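Local coordinates for vacuolar protein sorting-associated protein VTA1 (Saccharomyces cerevisiae, PDB 2RKK), which probably acts in sorting cargo along the multivesicular body pathway, with an N-terminal domain built around MIT motifs, at residues A[27-31]-A[130-136]. Numbering follows the deposited sequence.
Sequences YLQLY and SCILHLW
Two helices of the all-helical N-terminal domain, 22-36 and 116-135, meet where Tyr31 enters as a knob into the hole formed by Ser130, Cys131, His134 and Leu135. The short axes pass 9.5 Å apart at 61°, an oblique crossing, with most of the contact made by a few side chains. Tyr31 has CG anti to its own backbone N (chi1 168°), which carries the ring across to the second helix and lays one face over that helix's backbone. Cys131 CA sits above the middle of this face, 3.5 Å from the ring centroid, as a CH-pi contact, while Cys131 SG lies obliquely off the ring and also approaches Tyr27 O. His134 approaches from another side, its CB 3.6 Å from Tyr31 CE1 and its ring turned obliquely to the tyrosine. A leucine in place of Tyr31 would probably leave the hole only partly filled, deprive Cys131 CA of its aromatic face and let the His134 side chain turn more freely. One helical turn back, Tyr27 receives on its ring face the edge of Trp136, the first residue beyond helix 116-135, in a T-shaped pair; the centroid of the indole's six-membered ring lies 5.3 Å from that of Tyr27, planes at 63°. Both rings are anchored at their polar ends: Tyr27 OH hydrogen-bonds Leu83 O, and Trp136 NE1 hydrogen-bonds Gln87 OE1, at the start of helix 87-110. Between the two aromatic sites lies Leu135, with CD1 3.9 Å from Tyr27 CD2 and CD2 4.0 Å from Tyr31 CA. Helix 22-36, packed with helices 2-18 and 44-62, is thus joined to the C-terminal end of helix 116-135, which lies among helices 87-110 and 142-163. The T-shaped pair extends a single knob-in-hole insertion between obliquely crossing helices of an all-helical, MIT-type domain.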
loop_
_atom_site.group_PDB
_atom_site.type_symbol
_atom_site.label_atom_id
_atom_site.label_comp_id
_atom_site.label_asym_id
_atom_site.label_seq_id
_atom_site.Cartn_x
_atom_site.Cartn_y
_atom_site.Cartn_z
ATOM N N TYR A 27 -11.120 0.173 -0.432
ATOM C CA TYR A 27 -11.753 1.036 -1.409
ATOM C C TYR A 27 -12.332 0.312 -2.606
ATOM O O TYR A 27 -13.333 0.759 -3.182
ATOM C CB TYR A 27 -10.767 2.116 -1.820
ATOM C CG TYR A 27 -10.592 3.114 -0.704
ATOM C CD1 TYR A 27 -9.367 3.285 -0.058
ATOM C CD2 TYR A 27 -11.665 3.889 -0.286
ATOM C CE1 TYR A 27 -9.224 4.221 0.978
ATOM C CE2 TYR A 27 -11.535 4.814 0.736
ATOM C CZ TYR A 27 -10.323 4.979 1.358
ATOM O OH TYR A 27 -10.219 5.924 2.346
ATOM N N LEU A 28 -11.706 -0.799 -2.983
ATOM C CA LEU A 28 -12.215 -1.595 -4.085
ATOM C C LEU A 28 -13.586 -2.084 -3.684
ATOM O O LEU A 28 -14.500 -2.142 -4.500
ATOM C CB LEU A 28 -11.309 -2.788 -4.338
ATOM C CG LEU A 28 -10.164 -2.498 -5.292
ATOM C CD1 LEU A 28 -9.332 -3.761 -5.509
ATOM C CD2 LEU A 28 -10.743 -1.988 -6.602
ATOM N N GLN A 29 -13.742 -2.418 -2.410
ATOM C CA GLN A 29 -15.018 -2.935 -1.929
ATOM C C GLN A 29 -16.074 -1.877 -1.888
ATOM O O GLN A 29 -17.205 -2.073 -2.340
ATOM C CB GLN A 29 -14.849 -3.516 -0.536
ATOM C CG GLN A 29 -14.089 -4.799 -0.539
ATOM C CD GLN A 29 -13.628 -5.180 0.831
ATOM O OE1 GLN A 29 -14.403 -5.668 1.646
ATOM N NE2 GLN A 29 -12.351 -4.936 1.109
ATOM N N LEU A 30 -15.683 -0.757 -1.301
ATOM C CA LEU A 30 -16.547 0.403 -1.153
ATOM C C LEU A 30 -17.073 0.771 -2.534
ATOM O O LEU A 30 -18.236 1.149 -2.701
ATOM C CB LEU A 30 -15.727 1.543 -0.563
ATOM C CG LEU A 30 -16.483 2.634 0.162
ATOM C CD1 LEU A 30 -17.478 2.042 1.139
ATOM C CD2 LEU A 30 -15.457 3.493 0.887
ATOM N N TYR A 31 -16.186 0.644 -3.516
ATOM C CA TYR A 31 -16.501 0.917 -4.905
ATOM C C TYR A 31 -17.558 -0.116 -5.352
ATOM O O TYR A 31 -18.659 0.269 -5.753
ATOM C CB TYR A 31 -15.192 0.860 -5.741
ATOM C CG TYR A 31 -15.365 0.841 -7.257
ATOM C CD1 TYR A 31 -16.333 1.639 -7.893
ATOM C CD2 TYR A 31 -14.570 0.005 -8.056
ATOM C CE1 TYR A 31 -16.520 1.596 -9.281
ATOM C CE2 TYR A 31 -14.737 -0.042 -9.443
ATOM C CZ TYR A 31 -15.726 0.758 -10.044
ATOM O OH TYR A 31 -15.950 0.710 -11.402
ATOM N N SER A 130 -11.312 2.801 -12.445
ATOM C CA SER A 130 -12.759 2.984 -12.313
ATOM C C SER A 130 -13.165 3.322 -10.889
ATOM O O SER A 130 -14.068 4.137 -10.651
ATOM C CB SER A 130 -13.491 1.722 -12.737
ATOM O OG SER A 130 -13.206 1.421 -14.083
ATOM N N CYS A 131 -12.503 2.662 -9.948
ATOM C CA CYS A 131 -12.756 2.859 -8.538
ATOM C C CYS A 131 -12.440 4.308 -8.201
ATOM O O CYS A 131 -13.291 5.022 -7.677
ATOM C CB CYS A 131 -11.884 1.890 -7.732
ATOM S SG CYS A 131 -11.769 2.231 -5.975
ATOM N N ILE A 132 -11.225 4.743 -8.528
ATOM C CA ILE A 132 -10.805 6.117 -8.272
ATOM C C ILE A 132 -11.791 7.157 -8.845
ATOM O O ILE A 132 -12.154 8.113 -8.163
ATOM C CB ILE A 132 -9.388 6.360 -8.842
ATOM C CG1 ILE A 132 -8.384 5.509 -8.066
ATOM C CG2 ILE A 132 -9.042 7.846 -8.769
ATOM C CD1 ILE A 132 -7.131 5.158 -8.834
ATOM N N LEU A 133 -12.226 6.966 -10.089
ATOM C CA LEU A 133 -13.156 7.899 -10.709
ATOM C C LEU A 133 -14.529 7.922 -10.034
ATOM O O LEU A 133 -15.122 8.986 -9.829
ATOM C CB LEU A 133 -13.356 7.577 -12.191
ATOM C CG LEU A 133 -12.170 7.724 -13.136
ATOM C CD1 LEU A 133 -12.459 6.982 -14.418
ATOM C CD2 LEU A 133 -11.873 9.191 -13.402
ATOM N N HIS A 134 -15.037 6.745 -9.694
ATOM C CA HIS A 134 -16.344 6.648 -9.077
ATOM C C HIS A 134 -16.385 7.185 -7.649
ATOM O O HIS A 134 -17.230 8.016 -7.326
ATOM C CB HIS A 134 -16.829 5.195 -9.113
ATOM C CG HIS A 134 -18.248 5.018 -8.648
ATOM N ND1 HIS A 134 -19.209 4.412 -9.428
ATOM C CD2 HIS A 134 -18.853 5.319 -7.471
ATOM C CE1 HIS A 134 -20.342 4.343 -8.748
ATOM N NE2 HIS A 134 -20.155 4.884 -7.557
ATOM N N LEU A 135 -15.472 6.738 -6.797
ATOM C CA LEU A 135 -15.497 7.196 -5.419
ATOM C C LEU A 135 -15.209 8.677 -5.249
ATOM O O LEU A 135 -15.809 9.340 -4.401
ATOM C CB LEU A 135 -14.517 6.382 -4.561
ATOM C CG LEU A 135 -14.874 4.906 -4.368
ATOM C CD1 LEU A 135 -13.882 4.251 -3.436
ATOM C CD2 LEU A 135 -16.281 4.784 -3.822
ATOM N N TRP A 136 -14.319 9.209 -6.075
ATOM C CA TRP A 136 -13.929 10.605 -5.945
ATOM C C TRP A 136 -14.132 11.459 -7.182
ATOM O O TRP A 136 -13.162 11.920 -7.765
ATOM C CB TRP A 136 -12.462 10.647 -5.518
ATOM C CG TRP A 136 -12.222 9.848 -4.277
ATOM C CD1 TRP A 136 -12.696 10.125 -3.037
ATOM C CD2 TRP A 136 -11.467 8.634 -4.154
ATOM N NE1 TRP A 136 -12.288 9.169 -2.143
ATOM C CE2 TRP A 136 -11.529 8.237 -2.802
ATOM C CE3 TRP A 136 -10.743 7.842 -5.053
ATOM C CZ2 TRP A 136 -10.896 7.081 -2.320
ATOM C CZ3 TRP A 136 -10.111 6.696 -4.576
ATOM C CH2 TRP A 136 -10.192 6.329 -3.224
#